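Local coordinates for esterase D (Lactobacillus rhamnosus, PDB 3DKR), which probably hydrolyses carboxylic esters as a serine hydrolase of the alpha/beta hydrolase fold, at residues A[17-28]-A[87-98]. Residues are numbered along the deposited sequence; the frame is centred on the assembly and turned at random.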
loop_
_atom_site.group_PDB
_atom_site.type_symbol
_atom_site.label_atom_id
_atom_site.label_comp_id
_atom_site.label_asym_id
_atom_site.label_seq_id
_atom_site.Cartn_x
_atom_site.Cartn_y
_atom_site.Cartn_z
ATOM N N GLU A 17 1.743 14.179 7.550
ATOM C CA GLU A 17 3.180 14.246 7.299
ATOM C C GLU A 17 3.924 14.529 8.571
ATOM O O GLU A 17 3.548 15.424 9.334
ATOM C CB GLU A 17 3.523 15.328 6.274
ATOM C CG GLU A 17 5.021 15.377 5.944
ATOM C CD GLU A 17 5.378 16.171 4.693
ATOM O OE1 GLU A 17 4.490 16.793 4.067
ATOM O OE2 GLU A 17 6.581 16.156 4.332
ATOM N N TYR A 18 4.990 13.769 8.786
ATOM C CA TYR A 18 5.926 14.023 9.858
ATOM C C TYR A 18 7.240 14.482 9.277
ATOM O O TYR A 18 7.792 13.834 8.366
ATOM C CB TYR A 18 6.197 12.752 10.650
ATOM C CG TYR A 18 4.987 12.109 11.271
ATOM C CD1 TYR A 18 3.883 12.860 11.663
ATOM C CD2 TYR A 18 4.970 10.735 11.508
ATOM C CE1 TYR A 18 2.767 12.242 12.250
ATOM C CE2 TYR A 18 3.880 10.131 12.090
ATOM C CZ TYR A 18 2.775 10.882 12.447
ATOM O OH TYR A 18 1.680 10.252 13.040
ATOM N N GLU A 19 7.773 15.565 9.832
ATOM C CA GLU A 19 9.070 16.072 9.373
ATOM C C GLU A 19 10.190 15.212 9.889
ATOM O O GLU A 19 10.144 14.725 11.011
ATOM C CB GLU A 19 9.285 17.507 9.838
ATOM C CG GLU A 19 8.194 18.460 9.411
ATOM C CD GLU A 19 7.907 18.430 7.929
ATOM O OE1 GLU A 19 8.867 18.515 7.115
ATOM O OE2 GLU A 19 6.704 18.302 7.570
ATOM N N GLY A 20 11.214 15.029 9.059
ATOM C CA GLY A 20 12.423 14.339 9.472
ATOM C C GLY A 20 13.659 15.160 9.170
ATOM O O GLY A 20 13.601 16.398 9.118
ATOM N N THR A 21 14.782 14.473 8.964
ATOM C CA THR A 21 16.047 15.149 8.672
ATOM C C THR A 21 16.643 14.594 7.374
ATOM O O THR A 21 16.480 15.213 6.313
ATOM C CB THR A 21 17.030 15.070 9.867
ATOM O OG1 THR A 21 17.187 13.717 10.310
ATOM C CG2 THR A 21 16.524 15.931 11.044
ATOM N N ASP A 22 17.282 13.433 7.433
ATOM C CA ASP A 22 17.987 12.900 6.242
ATOM C C ASP A 22 17.118 12.012 5.357
ATOM O O ASP A 22 17.275 12.014 4.133
ATOM C CB ASP A 22 19.241 12.109 6.627
ATOM C CG ASP A 22 18.928 10.885 7.451
ATOM O OD1 ASP A 22 18.522 11.091 8.618
ATOM O OD2 ASP A 22 19.074 9.740 6.933
ATOM N N THR A 23 16.231 11.227 5.969
ATOM C CA THR A 23 15.485 10.206 5.242
ATOM C C THR A 23 13.981 10.355 5.440
ATOM O O THR A 23 13.511 10.582 6.566
ATOM C CB THR A 23 15.909 8.799 5.673
ATOM O OG1 THR A 23 17.299 8.585 5.353
ATOM C CG2 THR A 23 15.076 7.743 4.952
ATOM N N GLY A 24 13.247 10.233 4.340
ATOM C CA GLY A 24 11.790 10.308 4.359
ATOM C C GLY A 24 11.197 9.053 3.772
ATOM O O GLY A 24 11.818 8.396 2.922
ATOM N N VAL A 25 9.974 8.737 4.187
ATOM C CA VAL A 25 9.296 7.514 3.765
ATOM C C VAL A 25 7.884 7.843 3.306
ATOM O O VAL A 25 7.145 8.514 4.025
ATOM C CB VAL A 25 9.199 6.501 4.926
ATOM C CG1 VAL A 25 8.606 5.187 4.429
ATOM C CG2 VAL A 25 10.574 6.258 5.519
ATOM N N VAL A 26 7.521 7.363 2.122
ATOM C CA VAL A 26 6.159 7.463 1.616
ATOM C C VAL A 26 5.446 6.146 1.914
ATOM O O VAL A 26 5.959 5.068 1.596
ATOM C CB VAL A 26 6.128 7.736 0.099
ATOM C CG1 VAL A 26 4.705 7.690 -0.426
ATOM C CG2 VAL A 26 6.806 9.082 -0.232
ATOM N N LEU A 27 4.262 6.240 2.537
ATOM C CA LEU A 27 3.457 5.055 2.884
ATOM C C LEU A 27 2.123 5.135 2.152
ATOM O O LEU A 27 1.393 6.111 2.317
ATOM C CB LEU A 27 3.201 4.966 4.392
ATOM C CG LEU A 27 4.449 4.838 5.266
ATOM C CD1 LEU A 27 4.101 4.859 6.762
ATOM C CD2 LEU A 27 5.271 3.586 4.962
ATOM N N LEU A 28 1.851 4.122 1.324
ATOM C CA LEU A 28 0.692 4.104 0.419
ATOM C C LEU A 28 -0.335 3.068 0.889
ATOM O O LEU A 28 -0.027 1.887 1.038
ATOM C CB LEU A 28 1.140 3.826 -1.015
ATOM C CG LEU A 28 2.161 4.834 -1.538
ATOM C CD1 LEU A 28 2.635 4.453 -2.940
ATOM C CD2 LEU A 28 1.588 6.273 -1.560
ATOM N N HIS A 87 7.174 14.879 -3.772
ATOM C CA HIS A 87 7.091 15.747 -2.591
ATOM C C HIS A 87 8.247 15.462 -1.632
ATOM O O HIS A 87 8.854 16.378 -1.068
ATOM C CB HIS A 87 5.746 15.497 -1.893
ATOM C CG HIS A 87 5.564 16.252 -0.619
ATOM N ND1 HIS A 87 5.300 17.609 -0.592
ATOM C CD2 HIS A 87 5.581 15.842 0.673
ATOM C CE1 HIS A 87 5.172 17.999 0.667
ATOM N NE2 HIS A 87 5.336 16.947 1.451
ATOM N N MET A 88 8.560 14.177 -1.481
ATOM C CA MET A 88 9.531 13.718 -0.503
ATOM C C MET A 88 10.947 13.733 -1.078
ATOM O O MET A 88 11.889 14.113 -0.367
ATOM C CB MET A 88 9.153 12.334 0.024
ATOM C CG MET A 88 7.835 12.321 0.831
ATOM S SD MET A 88 7.903 13.342 2.321
ATOM C CE MET A 88 8.487 12.147 3.515
ATOM N N THR A 89 11.106 13.366 -2.349
ATOM C CA THR A 89 12.441 13.443 -2.958
ATOM C C THR A 89 12.898 14.897 -3.154
ATOM O O THR A 89 14.080 15.141 -3.414
ATOM C CB THR A 89 12.529 12.704 -4.297
ATOM O OG1 THR A 89 11.639 13.308 -5.241
ATOM C CG2 THR A 89 12.233 11.224 -4.135
ATOM N N ALA A 90 11.999 15.868 -3.068
ATOM C CA ALA A 90 12.428 17.281 -3.086
ATOM C C ALA A 90 13.126 17.702 -1.783
ATOM O O ALA A 90 13.904 18.669 -1.779
ATOM C CB ALA A 90 11.236 18.177 -3.343
ATOM N N LYS A 91 12.836 16.982 -0.697
ATOM C CA LYS A 91 13.165 17.402 0.677
ATOM C C LYS A 91 14.301 16.606 1.312
ATOM O O LYS A 91 15.135 17.181 2.026
ATOM C CB LYS A 91 11.934 17.229 1.601
ATOM C CG LYS A 91 10.754 18.068 1.273
ATOM C CD LYS A 91 9.513 17.646 2.088
ATOM C CE LYS A 91 9.653 17.943 3.549
ATOM N NZ LYS A 91 8.312 18.252 4.157
ATOM N N TYR A 92 14.309 15.292 1.099
ATOM C CA TYR A 92 15.152 14.369 1.872
ATOM C C TYR A 92 16.278 13.809 1.039
ATOM O O TYR A 92 16.100 13.560 -0.135
ATOM C CB TYR A 92 14.324 13.203 2.441
ATOM C CG TYR A 92 13.338 13.698 3.449
ATOM C CD1 TYR A 92 13.777 14.144 4.674
ATOM C CD2 TYR A 92 11.991 13.806 3.158
ATOM C CE1 TYR A 92 12.904 14.659 5.605
ATOM C CE2 TYR A 92 11.110 14.307 4.091
ATOM C CZ TYR A 92 11.576 14.731 5.317
ATOM O OH TYR A 92 10.701 15.247 6.260
ATOM N N ALA A 93 17.428 13.576 1.666
ATOM C CA ALA A 93 18.558 12.975 0.967
ATOM C C ALA A 93 18.198 11.599 0.429
ATOM O O ALA A 93 18.655 11.223 -0.642
ATOM C CB ALA A 93 19.735 12.843 1.895
ATOM N N LYS A 94 17.446 10.826 1.218
ATOM C CA LYS A 94 17.023 9.476 0.829
ATOM C C LYS A 94 15.541 9.300 1.060
ATOM O O LYS A 94 15.005 9.786 2.058
ATOM C CB LYS A 94 17.800 8.422 1.617
ATOM C CG LYS A 94 19.313 8.471 1.371
ATOM C CD LYS A 94 20.008 7.239 1.942
ATOM C CE LYS A 94 21.529 7.306 1.800
ATOM N NZ LYS A 94 22.210 6.065 2.272
ATOM N N VAL A 95 14.892 8.608 0.126
ATOM C CA VAL A 95 13.452 8.357 0.217
ATOM C C VAL A 95 13.186 6.880 -0.052
ATOM O O VAL A 95 13.745 6.304 -0.984
ATOM C CB VAL A 95 12.685 9.235 -0.775
ATOM C CG1 VAL A 95 11.238 8.760 -0.924
ATOM C CG2 VAL A 95 12.731 10.702 -0.330
ATOM N N PHE A 96 12.324 6.305 0.783
ATOM C CA PHE A 96 11.822 4.944 0.647
ATOM C C PHE A 96 10.312 5.021 0.405
ATOM O O PHE A 96 9.663 5.936 0.884
ATOM C CB PHE A 96 12.075 4.160 1.922
ATOM C CG PHE A 96 13.534 3.943 2.233
ATOM C CD1 PHE A 96 14.126 2.713 1.991
ATOM C CD2 PHE A 96 14.317 4.966 2.741
ATOM C CE1 PHE A 96 15.480 2.511 2.270
ATOM C CE2 PHE A 96 15.677 4.761 3.015
ATOM C CZ PHE A 96 16.240 3.532 2.773
ATOM N N VAL A 97 9.772 4.062 -0.332
ATOM C CA VAL A 97 8.333 4.025 -0.628
ATOM C C VAL A 97 7.803 2.621 -0.408
ATOM O O VAL A 97 8.324 1.668 -0.994
ATOM C CB VAL A 97 8.082 4.436 -2.077
ATOM C CG1 VAL A 97 6.578 4.510 -2.363
ATOM C CG2 VAL A 97 8.822 5.765 -2.368
ATOM N N PHE A 98 6.754 2.510 0.415
ATOM C CA PHE A 98 6.129 1.220 0.734
ATOM C C PHE A 98 4.621 1.348 0.645
ATOM O O PHE A 98 4.084 2.432 0.812
ATOM C CB PHE A 98 6.448 0.771 2.167
ATOM C CG PHE A 98 7.914 0.733 2.498
ATOM C CD1 PHE A 98 8.685 -0.381 2.174
ATOM C CD2 PHE A 98 8.502 1.769 3.208
ATOM C CE1 PHE A 98 10.026 -0.432 2.502
ATOM C CE2 PHE A 98 9.850 1.735 3.515
ATOM C CZ PHE A 98 10.598 0.622 3.182
HETATM O O HOH W 1 8.242 14.647 5.705
HETATM O O HOH W 2 16.105 18.083 4.420
#
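Glu17 OE2 is gripped by Lys91 NZ, in a salt bridge of 2.7 Å, and by a water molecule that donates to it. The lysine comes from above the carboxylate plane. The other oxygen, Glu17 OE1, takes a hydrogen bond from His87 NE2 at 2.8 Å, at the edge of an imidazole ring turned 70° from the carboxylate. Glu17 reaches both because its CG stands anti to the backbone N (chi1 -177°) and the chain runs on extended. Lys91 NZ also bridges to Glu19 OE1 at 3.0 Å, on the syn lone pair.

The water on Glu17 OE2 also donates to Tyr18 O and accepts from Tyr92 OH. That hydroxyl in turn accepts the N-H of Gly20 at 2.9 Å. The Tyr92 ring lies between Gly24 CA, a CH-pi contact 4.0 Å from the ring centroid, and Lys91 CB on the opposite face. Gly24 has no side chain, and the Tyr92 ring and Met88 CE both pack close to its CA. Replacing Tyr92 by an alanine would probably leave Gly20 N and the water without their hydroxyl partner and open a gap over Gly24.

Strand 23-28 and strand 94-99 run parallel, neighbours in the central sheet of the alpha/beta hydrolase fold. Their backbone ladder runs from Lys94 N on Asp22 O to Leu28 N on Phe98 O. On one face, Val25 CG1 meets the edge of the Phe98 ring at 3.6 Å; helix 234-246 packs there. On the other, Val26 CG2 rests on Met88 CG at 3.6 Å. The contact thus joins an apolar sheet core to a charged network of Glu17, Glu19, Lys91 and His87, where the lysine probably offsets the negative charge of both glutamates.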